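Local coordinates for protein acyl-coenzyme A oxidase 1 (Yarrowia lipolytica, PDB 5Y9D) that catalyses the FAD-dependent oxidation of acyl-CoAs to (2E)-enoyl-CoAs with release of hydrogen peroxide, a step of peroxisomal fatty acid beta-oxidation, at residues A[308-322]-A[457-470]. Sequence-based numbering, arbitrary orientation.
With FAD (flavin-adenine dinucleotide), chain C.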
ATOM      1  N   LEU A 308      23.689  11.107  -0.048  1.00 50.93           N
ATOM      2  CA  LEU A 308      22.292  10.837   0.274  1.00 47.74           C
ATOM      3  C   LEU A 308      21.354  11.935  -0.199  1.00 46.32           C
ATOM      4  O   LEU A 308      20.197  11.655  -0.517  1.00 44.95           O
ATOM      5  CB  LEU A 308      22.116  10.611   1.774  1.00 47.85           C
ATOM      6  CG  LEU A 308      22.839   9.363   2.331  1.00 48.73           C
ATOM      7  CD1 LEU A 308      22.568   9.174   3.828  1.00 46.92           C
ATOM      8  CD2 LEU A 308      22.455   8.113   1.543  1.00 46.39           C
ATOM      9  N   ILE A 309      21.848  13.173  -0.245  1.00 46.53           N
ATOM     10  CA  ILE A 309      21.022  14.292  -0.647  1.00 46.14           C
ATOM     11  C   ILE A 309      20.758  14.124  -2.125  1.00 43.40           C
ATOM     12  O   ILE A 309      19.626  14.293  -2.559  1.00 41.93           O
ATOM     13  CB  ILE A 309      21.647  15.682  -0.379  1.00 51.69           C
ATOM     14  CG1 ILE A 309      22.085  15.848   1.087  1.00 54.84           C
ATOM     15  CG2 ILE A 309      20.646  16.801  -0.672  1.00 51.90           C
ATOM     16  CD1 ILE A 309      23.072  16.999   1.289  1.00 52.79           C
ATOM     17  N   ARG A 310      21.777  13.754  -2.899  1.00 42.67           N
ATOM     18  CA  ARG A 310      21.570  13.577  -4.347  1.00 42.40           C
ATOM     19  C   ARG A 310      20.318  12.748  -4.624  1.00 41.69           C
ATOM     20  O   ARG A 310      19.461  13.160  -5.398  1.00 46.01           O
ATOM     21  CB  ARG A 310      22.769  12.908  -5.033  1.00 42.97           C
ATOM     22  CG  ARG A 310      22.643  12.828  -6.548  1.00 43.49           C
ATOM     23  CD  ARG A 310      23.909  12.340  -7.229  1.00 47.48           C
ATOM     24  NE  ARG A 310      23.567  11.463  -8.361  1.00 54.46           N
ATOM     25  CZ  ARG A 310      23.929  11.633  -9.640  1.00 59.14           C
ATOM     26  NH1 ARG A 310      24.700  12.654 -10.039  1.00 59.61           N
ATOM     27  NH2 ARG A 310      23.516  10.751 -10.547  1.00 58.70           N
ATOM     28  N   GLY A 311      20.220  11.579  -3.996  1.00 37.30           N
ATOM     29  CA  GLY A 311      19.175  10.636  -4.308  1.00 34.47           C
ATOM     30  C   GLY A 311      17.834  10.949  -3.683  1.00 36.78           C
ATOM     31  O   GLY A 311      16.822  10.394  -4.112  1.00 39.20           O
ATOM     32  N   ARG A 312      17.820  11.771  -2.631  1.00 34.94           N
ATOM     33  CA  ARG A 312      16.571  12.264  -2.071  1.00 34.85           C
ATOM     34  C   ARG A 312      15.950  13.196  -3.079  1.00 35.28           C
ATOM     35  O   ARG A 312      14.741  13.166  -3.281  1.00 31.09           O
ATOM     36  CB  ARG A 312      16.780  13.033  -0.772  1.00 36.08           C
ATOM     37  CG  ARG A 312      16.915  12.139   0.414  1.00 35.87           C
ATOM     38  CD  ARG A 312      17.056  12.910   1.706  1.00 38.05           C
ATOM     39  NE  ARG A 312      17.511  11.948   2.704  1.00 38.36           N
ATOM     40  CZ  ARG A 312      18.706  11.928   3.263  1.00 40.92           C
ATOM     41  NH1 ARG A 312      19.597  12.868   2.997  1.00 43.90           N
ATOM     42  NH2 ARG A 312      18.997  10.965   4.117  1.00 44.60           N
ATOM     43  N   VAL A 313      16.804  14.020  -3.689  1.00 35.63           N
ATOM     44  CA  VAL A 313      16.433  14.888  -4.804  1.00 35.51           C
ATOM     45  C   VAL A 313      15.983  14.072  -5.987  1.00 36.65           C
ATOM     46  O   VAL A 313      14.945  14.354  -6.602  1.00 37.72           O
ATOM     47  CB  VAL A 313      17.614  15.785  -5.228  1.00 35.16           C
ATOM     48  CG1 VAL A 313      17.424  16.335  -6.639  1.00 35.62           C
ATOM     49  CG2 VAL A 313      17.793  16.911  -4.232  1.00 34.70           C
ATOM     50  N   SER A 314      16.748  13.034  -6.302  1.00 39.69           N
ATOM     51  CA  SER A 314      16.355  12.141  -7.389  1.00 38.65           C
ATOM     52  C   SER A 314      15.043  11.412  -7.071  1.00 33.47           C
ATOM     53  O   SER A 314      14.296  11.096  -7.974  1.00 33.41           O
ATOM     54  CB  SER A 314      17.469  11.152  -7.717  1.00 42.40           C
ATOM     55  OG  SER A 314      17.371  10.767  -9.075  1.00 49.17           O
ATOM     56  N   MET A 315      14.744  11.181  -5.793  1.00 30.49           N
ATOM     57  CA  MET A 315      13.443  10.582  -5.400  1.00 29.62           C
ATOM     58  C   MET A 315      12.182  11.455  -5.567  1.00 27.28           C
ATOM     59  O   MET A 315      11.059  10.923  -5.593  1.00 24.98           O
ATOM     60  CB  MET A 315      13.510  10.050  -3.984  1.00 30.10           C
ATOM     61  CG  MET A 315      14.236   8.728  -3.931  1.00 32.38           C
ATOM     62  SD  MET A 315      14.604   8.228  -2.252  1.00 35.13           S
ATOM     63  CE  MET A 315      16.200   7.479  -2.498  1.00 36.79           C
ATOM     64  N   ILE A 316      12.350  12.771  -5.676  1.00 24.80           N
ATOM     65  CA  ILE A 316      11.215  13.616  -5.907  1.00 26.03           C
ATOM     66  C   ILE A 316      10.764  13.364  -7.360  1.00 26.56           C
ATOM     67  O   ILE A 316       9.580  13.276  -7.641  1.00 31.00           O
ATOM     68  CB  ILE A 316      11.510  15.093  -5.622  1.00 26.42           C
ATOM     69  CG1 ILE A 316      11.989  15.298  -4.185  1.00 27.91           C
ATOM     70  CG2 ILE A 316      10.261  15.939  -5.764  1.00 26.89           C
ATOM     71  CD1 ILE A 316      12.897  16.503  -4.036  1.00 27.28           C
ATOM     72  N   ALA A 317      11.710  13.185  -8.257  1.00 26.70           N
ATOM     73  CA  ALA A 317      11.409  12.928  -9.661  1.00 27.62           C
ATOM     74  C   ALA A 317      10.832  11.542  -9.855  1.00 27.88           C
ATOM     75  O   ALA A 317       9.859  11.388 -10.583  1.00 29.27           O
ATOM     76  CB  ALA A 317      12.663  13.105 -10.512  1.00 27.45           C
ATOM     77  N   ASP A 318      11.421  10.527  -9.221  1.00 27.58           N
ATOM     78  CA  ASP A 318      10.848   9.193  -9.323  1.00 28.05           C
ATOM     79  C   ASP A 318       9.387   9.271  -8.987  1.00 26.78           C
ATOM     80  O   ASP A 318       8.576   8.754  -9.721  1.00 33.69           O
ATOM     81  CB  ASP A 318      11.491   8.165  -8.391  1.00 29.68           C
ATOM     82  CG  ASP A 318      12.980   8.046  -8.564  1.00 29.35           C
ATOM     83  OD1 ASP A 318      13.483   8.310  -9.679  1.00 29.07           O
ATOM     84  OD2 ASP A 318      13.639   7.692  -7.555  1.00 31.12           O
ATOM     85  N   SER A 319       9.043   9.936  -7.894  1.00 25.52           N
ATOM     86  CA  SER A 319       7.663  10.062  -7.498  1.00 24.88           C
ATOM     87  C   SER A 319       6.799  10.603  -8.637  1.00 23.13           C
ATOM     88  O   SER A 319       5.731  10.074  -8.901  1.00 21.02           O
ATOM     89  CB  SER A 319       7.524  10.956  -6.259  1.00 27.07           C
ATOM     90  OG  SER A 319       8.163  10.396  -5.131  1.00 27.66           O
ATOM     91  N   PHE A 320       7.253  11.651  -9.311  1.00 23.05           N
ATOM     92  CA  PHE A 320       6.570  12.101 -10.531  1.00 23.41           C
ATOM     93  C   PHE A 320       6.527  11.012 -11.597  1.00 23.75           C
ATOM     94  O   PHE A 320       5.459  10.661 -12.098  1.00 23.50           O
ATOM     95  CB  PHE A 320       7.235  13.334 -11.117  1.00 23.45           C
ATOM     96  CG  PHE A 320       6.796  13.660 -12.538  1.00 22.94           C
ATOM     97  CD1 PHE A 320       5.547  14.191 -12.793  1.00 22.45           C
ATOM     98  CD2 PHE A 320       7.655  13.468 -13.609  1.00 22.54           C
ATOM     99  CE1 PHE A 320       5.158  14.521 -14.095  1.00 23.81           C
ATOM    100  CE2 PHE A 320       7.280  13.801 -14.909  1.00 22.92           C
ATOM    101  CZ  PHE A 320       6.021  14.324 -15.159  1.00 22.65           C
ATOM    102  N   HIS A 321       7.681  10.460 -11.939  1.00 24.17           N
ATOM    103  CA  HIS A 321       7.723   9.529 -13.071  1.00 24.71           C
ATOM    104  C   HIS A 321       6.907   8.238 -12.890  1.00 26.24           C
ATOM    105  O   HIS A 321       6.168   7.829 -13.785  1.00 28.48           O
ATOM    106  CB  HIS A 321       9.153   9.225 -13.422  1.00 24.49           C
ATOM    107  CG  HIS A 321       9.822  10.351 -14.123  1.00 23.68           C
ATOM    108  ND1 HIS A 321      10.812  11.105 -13.545  1.00 24.64           N
ATOM    109  CD2 HIS A 321       9.615  10.879 -15.346  1.00 23.55           C
ATOM    110  CE1 HIS A 321      11.221  12.024 -14.394  1.00 22.60           C
ATOM    111  NE2 HIS A 321      10.526  11.890 -15.504  1.00 24.12           N
ATOM    112  N   VAL A 322       6.990   7.620 -11.729  1.00 23.40           N
ATOM    113  CA  VAL A 322       6.193   6.434 -11.488  1.00 23.11           C
ATOM    114  C   VAL A 322       4.686   6.760 -11.310  1.00 23.12           C
ATOM    115  O   VAL A 322       3.830   5.989 -11.696  1.00 23.60           O
ATOM    116  CB  VAL A 322       6.756   5.691 -10.265  1.00 23.20           C
ATOM    117  CG1 VAL A 322       5.792   4.594  -9.774  1.00 22.91           C
ATOM    118  CG2 VAL A 322       8.137   5.138 -10.610  1.00 22.28           C
ATOM    119  N   TRP A 457       7.987   0.191  -5.346  1.00 23.22           N
ATOM    120  CA  TRP A 457       7.978   1.633  -5.026  1.00 24.15           C
ATOM    121  C   TRP A 457       8.186   1.952  -3.544  1.00 25.71           C
ATOM    122  O   TRP A 457       8.820   2.936  -3.188  1.00 26.27           O
ATOM    123  CB  TRP A 457       6.686   2.367  -5.462  1.00 23.00           C
ATOM    124  CG  TRP A 457       6.779   3.751  -5.050  1.00 20.34           C
ATOM    125  CD1 TRP A 457       6.206   4.316  -3.959  1.00 20.38           C
ATOM    126  CD2 TRP A 457       7.631   4.722  -5.606  1.00 20.52           C
ATOM    127  NE1 TRP A 457       6.611   5.605  -3.825  1.00 19.38           N
ATOM    128  CE2 TRP A 457       7.489   5.883  -4.842  1.00 20.58           C
ATOM    129  CE3 TRP A 457       8.491   4.743  -6.715  1.00 21.51           C
ATOM    130  CZ2 TRP A 457       8.175   7.062  -5.147  1.00 20.00           C
ATOM    131  CZ3 TRP A 457       9.185   5.901  -6.998  1.00 20.40           C
ATOM    132  CH2 TRP A 457       9.018   7.051  -6.208  1.00 19.64           C
ATOM    133  N   VAL A 458       7.673   1.099  -2.696  1.00 27.00           N
ATOM    134  CA  VAL A 458       7.432   1.451  -1.300  1.00 29.11           C
ATOM    135  C   VAL A 458       8.683   1.607  -0.438  1.00 26.07           C
ATOM    136  O   VAL A 458       8.674   2.326   0.568  1.00 26.08           O
ATOM    137  CB  VAL A 458       6.400   0.454  -0.713  1.00 30.74           C
ATOM    138  CG1 VAL A 458       6.906  -0.279   0.499  1.00 33.82           C
ATOM    139  CG2 VAL A 458       5.089   1.169  -0.484  1.00 31.53           C
ATOM    140  N   VAL A 459       9.767   0.994  -0.865  1.00 25.08           N
ATOM    141  CA  VAL A 459      11.014   1.072  -0.135  1.00 25.54           C
ATOM    142  C   VAL A 459      11.615   2.468  -0.157  1.00 26.95           C
ATOM    143  O   VAL A 459      12.431   2.824   0.702  1.00 25.16           O
ATOM    144  CB  VAL A 459      12.012   0.091  -0.712  1.00 26.11           C
ATOM    145  CG1 VAL A 459      12.532   0.578  -2.035  1.00 26.09           C
ATOM    146  CG2 VAL A 459      13.152  -0.174   0.287  1.00 28.41           C
ATOM    147  N   GLN A 460      11.164   3.268  -1.107  1.00 27.74           N
ATOM    148  CA  GLN A 460      11.538   4.663  -1.242  1.00 30.37           C
ATOM    149  C   GLN A 460      11.081   5.514  -0.070  1.00 30.65           C
ATOM    150  O   GLN A 460      11.645   6.550   0.185  1.00 30.25           O
ATOM    151  CB  GLN A 460      11.001   5.247  -2.543  1.00 32.04           C
ATOM    152  CG  GLN A 460      11.468   4.519  -3.780  1.00 32.61           C
ATOM    153  CD  GLN A 460      12.498   5.288  -4.549  1.00 32.84           C
ATOM    154  OE1 GLN A 460      13.668   4.969  -4.527  1.00 39.76           O
ATOM    155  NE2 GLN A 460      12.068   6.304  -5.233  1.00 33.07           N
ATOM    156  N   CYS A 461      10.028   5.082   0.606  1.00 30.81           N
ATOM    157  CA  CYS A 461       9.516   5.767   1.771  1.00 32.33           C
ATOM    158  C   CYS A 461      10.291   5.426   3.019  1.00 32.32           C
ATOM    159  O   CYS A 461      10.013   5.937   4.076  1.00 30.93           O
ATOM    160  CB  CYS A 461       8.056   5.419   1.995  1.00 33.71           C
ATOM    161  SG  CYS A 461       6.948   5.889   0.678  1.00 37.59           S
ATOM    162  N   THR A 462      11.223   4.498   2.886  1.00 31.99           N
ATOM    163  CA  THR A 462      11.994   3.996   4.003  1.00 30.55           C
ATOM    164  C   THR A 462      13.475   4.289   3.923  1.00 31.84           C
ATOM    165  O   THR A 462      14.069   4.699   4.882  1.00 37.02           O
ATOM    166  CB  THR A 462      11.796   2.480   4.099  1.00 29.71           C
ATOM    167  OG1 THR A 462      10.421   2.212   4.346  1.00 29.56           O
ATOM    168  CG2 THR A 462      12.633   1.876   5.181  1.00 29.04           C
ATOM    169  N   TRP A 463      14.073   4.006   2.782  1.00 33.50           N
ATOM    170  CA  TRP A 463      15.509   4.133   2.609  1.00 35.12           C
ATOM    171  C   TRP A 463      15.991   5.521   2.253  1.00 33.96           C
ATOM    172  O   TRP A 463      15.233   6.347   1.810  1.00 37.42           O
ATOM    173  CB  TRP A 463      16.051   3.088   1.644  1.00 36.68           C
ATOM    174  CG  TRP A 463      15.759   3.346   0.217  1.00 40.15           C
ATOM    175  CD1 TRP A 463      15.315   4.494  -0.324  1.00 39.74           C
ATOM    176  CD2 TRP A 463      15.882   2.417  -0.857  1.00 43.90           C
ATOM    177  NE1 TRP A 463      15.164   4.357  -1.663  1.00 40.20           N
ATOM    178  CE2 TRP A 463      15.508   3.084  -2.021  1.00 42.77           C
ATOM    179  CE3 TRP A 463      16.284   1.088  -0.945  1.00 42.49           C
ATOM    180  CZ2 TRP A 463      15.509   2.465  -3.261  1.00 45.08           C
ATOM    181  CZ3 TRP A 463      16.295   0.485  -2.168  1.00 44.25           C
ATOM    182  CH2 TRP A 463      15.909   1.169  -3.311  1.00 46.66           C
ATOM    183  N   GLU A 464      17.278   5.752   2.440  1.00 34.13           N
ATOM    184  CA  GLU A 464      17.839   7.077   2.301  1.00 33.12           C
ATOM    185  C   GLU A 464      17.075   8.101   3.152  1.00 33.65           C
ATOM    186  O   GLU A 464      16.797   9.229   2.704  1.00 32.32           O
ATOM    187  CB  GLU A 464      17.808   7.489   0.852  1.00 38.08           C
ATOM    188  CG  GLU A 464      18.707   6.688  -0.054  1.00 40.30           C
ATOM    189  CD  GLU A 464      19.185   7.512  -1.216  1.00 45.58           C
ATOM    190  OE1 GLU A 464      18.987   8.755  -1.158  1.00 47.48           O
ATOM    191  OE2 GLU A 464      19.749   6.920  -2.168  1.00 50.04           O
ATOM    192  N   GLY A 465      16.748   7.678   4.381  1.00 31.86           N
ATOM    193  CA  GLY A 465      15.949   8.425   5.313  1.00 29.01           C
ATOM    194  C   GLY A 465      14.544   7.872   5.409  1.00 28.07           C
ATOM    195  O   GLY A 465      13.791   7.919   4.445  1.00 28.42           O
ATOM    196  N   ASP A 466      14.199   7.351   6.580  1.00 27.43           N
ATOM    197  CA  ASP A 466      12.845   6.953   6.897  1.00 28.68           C
ATOM    198  C   ASP A 466      11.995   8.210   6.827  1.00 29.37           C
ATOM    199  O   ASP A 466      12.345   9.248   7.383  1.00 29.72           O
ATOM    200  CB  ASP A 466      12.804   6.371   8.311  1.00 30.57           C
ATOM    201  CG  ASP A 466      11.383   6.048   8.786  1.00 32.24           C
ATOM    202  OD1 ASP A 466      10.883   4.965   8.416  1.00 35.54           O
ATOM    203  OD2 ASP A 466      10.786   6.853   9.538  1.00 29.56           O
ATOM    204  N   ASN A 467      10.880   8.140   6.130  1.00 29.31           N
ATOM    205  CA  ASN A 467      10.102   9.368   5.866  1.00 29.47           C
ATOM    206  C   ASN A 467       9.694  10.150   7.136  1.00 28.75           C
ATOM    207  O   ASN A 467       9.844  11.372   7.183  1.00 25.83           O
ATOM    208  CB  ASN A 467       8.864   9.044   5.023  1.00 27.60           C
ATOM    209  CG  ASN A 467       9.162   8.974   3.546  1.00 27.01           C
ATOM    210  OD1 ASN A 467      10.307   9.084   3.105  1.00 26.35           O
ATOM    211  ND2 ASN A 467       8.110   8.816   2.754  1.00 28.41           N
ATOM    212  N   ASN A 468       9.205   9.437   8.144  1.00 28.13           N
ATOM    213  CA  ASN A 468       8.733  10.068   9.360  1.00 28.68           C
ATOM    214  C   ASN A 468       9.843  10.828  10.017  1.00 28.39           C
ATOM    215  O   ASN A 468       9.655  11.964  10.414  1.00 31.62           O
ATOM    216  CB  ASN A 468       8.128   9.034  10.316  1.00 29.29           C
ATOM    217  CG  ASN A 468       6.650   8.784  10.042  1.00 29.38           C
ATOM    218  OD1 ASN A 468       6.259   7.753   9.492  1.00 29.75           O
ATOM    219  ND2 ASN A 468       5.829   9.736  10.415  1.00 29.05           N
ATOM    220  N   VAL A 469      11.006  10.205  10.099  1.00 26.45           N
ATOM    221  CA  VAL A 469      12.194  10.837  10.635  1.00 26.16           C
ATOM    222  C   VAL A 469      12.677  12.013   9.768  1.00 26.05           C
ATOM    223  O   VAL A 469      13.166  13.001  10.284  1.00 24.26           O
ATOM    224  CB  VAL A 469      13.329   9.788  10.768  1.00 27.11           C
ATOM    225  CG1 VAL A 469      14.722  10.448  10.893  1.00 27.13           C
ATOM    226  CG2 VAL A 469      13.036   8.877  11.948  1.00 26.11           C
ATOM    227  N   LEU A 470      12.590  11.878   8.447  1.00 27.66           N
ATOM    228  CA  LEU A 470      12.837  13.005   7.562  1.00 28.38           C
ATOM    229  C   LEU A 470      11.867  14.154   7.828  1.00 28.80           C
ATOM    230  O   LEU A 470      12.297  15.306   7.845  1.00 30.62           O
ATOM    231  CB  LEU A 470      12.817  12.597   6.090  1.00 28.05           C
ATOM    232  CG  LEU A 470      13.958  11.684   5.625  1.00 29.70           C
ATOM    233  CD1 LEU A 470      13.898  11.500   4.111  1.00 30.57           C
ATOM    234  CD2 LEU A 470      15.316  12.227   6.025  1.00 29.00           C
TER
HETATM  235  PA  FAD C 701      14.756   2.855  12.356  1.00 27.47           P
HETATM  236  O1A FAD C 701      15.097   1.730  13.231  1.00 28.93           O
HETATM  237  O2A FAD C 701      15.516   4.109  12.384  1.00 31.36           O
HETATM  238  O5B FAD C 701      13.249   3.205  12.604  1.00 26.96           O
HETATM  239  C5B FAD C 701      12.240   2.257  12.896  1.00 27.38           C
HETATM  240  C4B FAD C 701      10.905   2.961  13.075  1.00 28.49           C
HETATM  241  O4B FAD C 701      10.951   3.799  14.216  1.00 28.79           O
HETATM  242  C3B FAD C 701      10.587   3.861  11.909  1.00 29.91           C
HETATM  243  O3B FAD C 701       9.218   3.738  11.579  1.00 34.55           O
HETATM  244  C2B FAD C 701      10.813   5.257  12.405  1.00 28.02           C
HETATM  245  O2B FAD C 701       9.872   6.132  11.822  1.00 26.24           O
HETATM  246  C1B FAD C 701      10.614   5.132  13.892  1.00 27.16           C
HETATM  247  N9A FAD C 701      11.518   6.067  14.571  1.00 26.99           N
HETATM  248  C8A FAD C 701      12.843   6.018  14.565  1.00 26.78           C
HETATM  249  N7A FAD C 701      13.360   7.023  15.271  1.00 26.95           N
HETATM  250  C5A FAD C 701      12.347   7.745  15.747  1.00 28.95           C
HETATM  251  C6A FAD C 701      12.185   8.958  16.574  1.00 28.70           C
HETATM  252  N6A FAD C 701      13.240   9.621  17.057  1.00 27.76           N
HETATM  253  N1A FAD C 701      10.949   9.372  16.835  1.00 28.17           N
HETATM  254  C2A FAD C 701       9.893   8.729  16.369  1.00 27.08           C
HETATM  255  N3A FAD C 701       9.956   7.638  15.616  1.00 27.64           N
HETATM  256  C4A FAD C 701      11.135   7.107  15.276  1.00 27.45           C
HETATM  257  N1  FAD C 701      21.274   1.155   3.666  1.00 22.26           N
HETATM  258  C2  FAD C 701      22.484   1.372   3.156  1.00 23.09           C
HETATM  259  O2  FAD C 701      23.316   1.941   3.850  1.00 25.96           O
HETATM  260  N3  FAD C 701      22.825   0.995   1.934  1.00 23.13           N
HETATM  261  C4  FAD C 701      21.986   0.380   1.125  1.00 22.34           C
HETATM  262  O4  FAD C 701      22.317   0.035   0.002  1.00 19.68           O
HETATM  263  C4X FAD C 701      20.636   0.108   1.603  1.00 22.67           C
HETATM  264  N5  FAD C 701      19.747  -0.505   0.839  1.00 22.03           N
HETATM  265  C5X FAD C 701      18.533  -0.752   1.303  1.00 25.35           C
HETATM  266  C6  FAD C 701      17.651  -1.410   0.494  1.00 24.19           C
HETATM  267  C7  FAD C 701      16.397  -1.684   0.937  1.00 24.60           C
HETATM  268  C7M FAD C 701      15.447  -2.383   0.013  1.00 25.75           C
HETATM  269  C8  FAD C 701      15.998  -1.261   2.296  1.00 24.94           C
HETATM  270  C8M FAD C 701      14.631  -1.532   2.832  1.00 25.26           C
HETATM  271  C9  FAD C 701      16.881  -0.605   3.108  1.00 24.71           C
HETATM  272  C9A FAD C 701      18.142  -0.343   2.661  1.00 25.28           C
HETATM  273  N10 FAD C 701      19.059   0.315   3.477  1.00 25.05           N
HETATM  274  C10 FAD C 701      20.323   0.545   2.961  1.00 23.34           C
HETATM  275  C1' FAD C 701      18.721   0.736   4.830  1.00 26.85           C
HETATM  276  C2' FAD C 701      17.680   1.842   4.863  1.00 26.89           C
HETATM  277  O2' FAD C 701      18.278   3.094   4.601  1.00 24.79           O
HETATM  278  C3' FAD C 701      17.027   1.853   6.224  1.00 28.28           C
HETATM  279  O3' FAD C 701      15.924   0.973   6.164  1.00 31.86           O
HETATM  280  C4' FAD C 701      16.480   3.201   6.617  1.00 31.24           C
HETATM  281  O4' FAD C 701      17.543   4.101   6.894  1.00 35.09           O
HETATM  282  C5' FAD C 701      15.580   3.069   7.834  1.00 34.14           C
HETATM  283  O5' FAD C 701      16.353   2.685   8.945  1.00 32.39           O
HETATM  284  P   FAD C 701      15.863   1.686  10.052  1.00 30.67           P
HETATM  285  O1P FAD C 701      15.204   0.542   9.460  1.00 32.65           O
HETATM  286  O2P FAD C 701      17.038   1.509  10.907  1.00 32.64           O
HETATM  287  O3P FAD C 701      14.718   2.421  10.841  1.00 31.55           O
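The active-site loop of the C-alpha1 domain of this acyl-CoA oxidase packs here on helix 306-334, where Arg312 and Met315 meet Glu464, probably the catalytic base. Arg312 does not pair with the Glu464 carboxylate. Its extended chain carries NE to 2.8 Å from Glu464 O, with the oxygen 27° out of the guanidinium plane, and NH2 adds a weak bond to the same oxygen. With an alanine here, both donors go; the Glu464 carbonyl would probably lose these partners and the loop its tie to the helix. The Glu464 side chain reaches back to the helix beside Gly311, where a beta carbon would collide with Glu464 OE1. The Met315 methyl CE comes against Glu464 CD and Trp463 NE1; its SD sits at the Trp463 ring edge, 5.0 Å from the five-membered ring centroid, a Met-aromatic contact. Another part of the Trp463 edge meets the flavin, CE3 lying 3.2 Å from FAD C6. A bend in the Gln460 chain at CB-CG (chi2 -106°) turns the amide so that NE2 meets the anti side of Asp318 OD2 at 3.1 Å, while Asp318 OD1 is salt-bridged to Arg125. The Trp457 ring turns its edge to Asp318 CB, with CH2 3.5 Å away, and Val322 CG2 packs against it. Helix 400-437 packs on Trp457, helix 122-142 lies against Trp463 and Glu464, and the second subunit adjoins Val459 and Asn468.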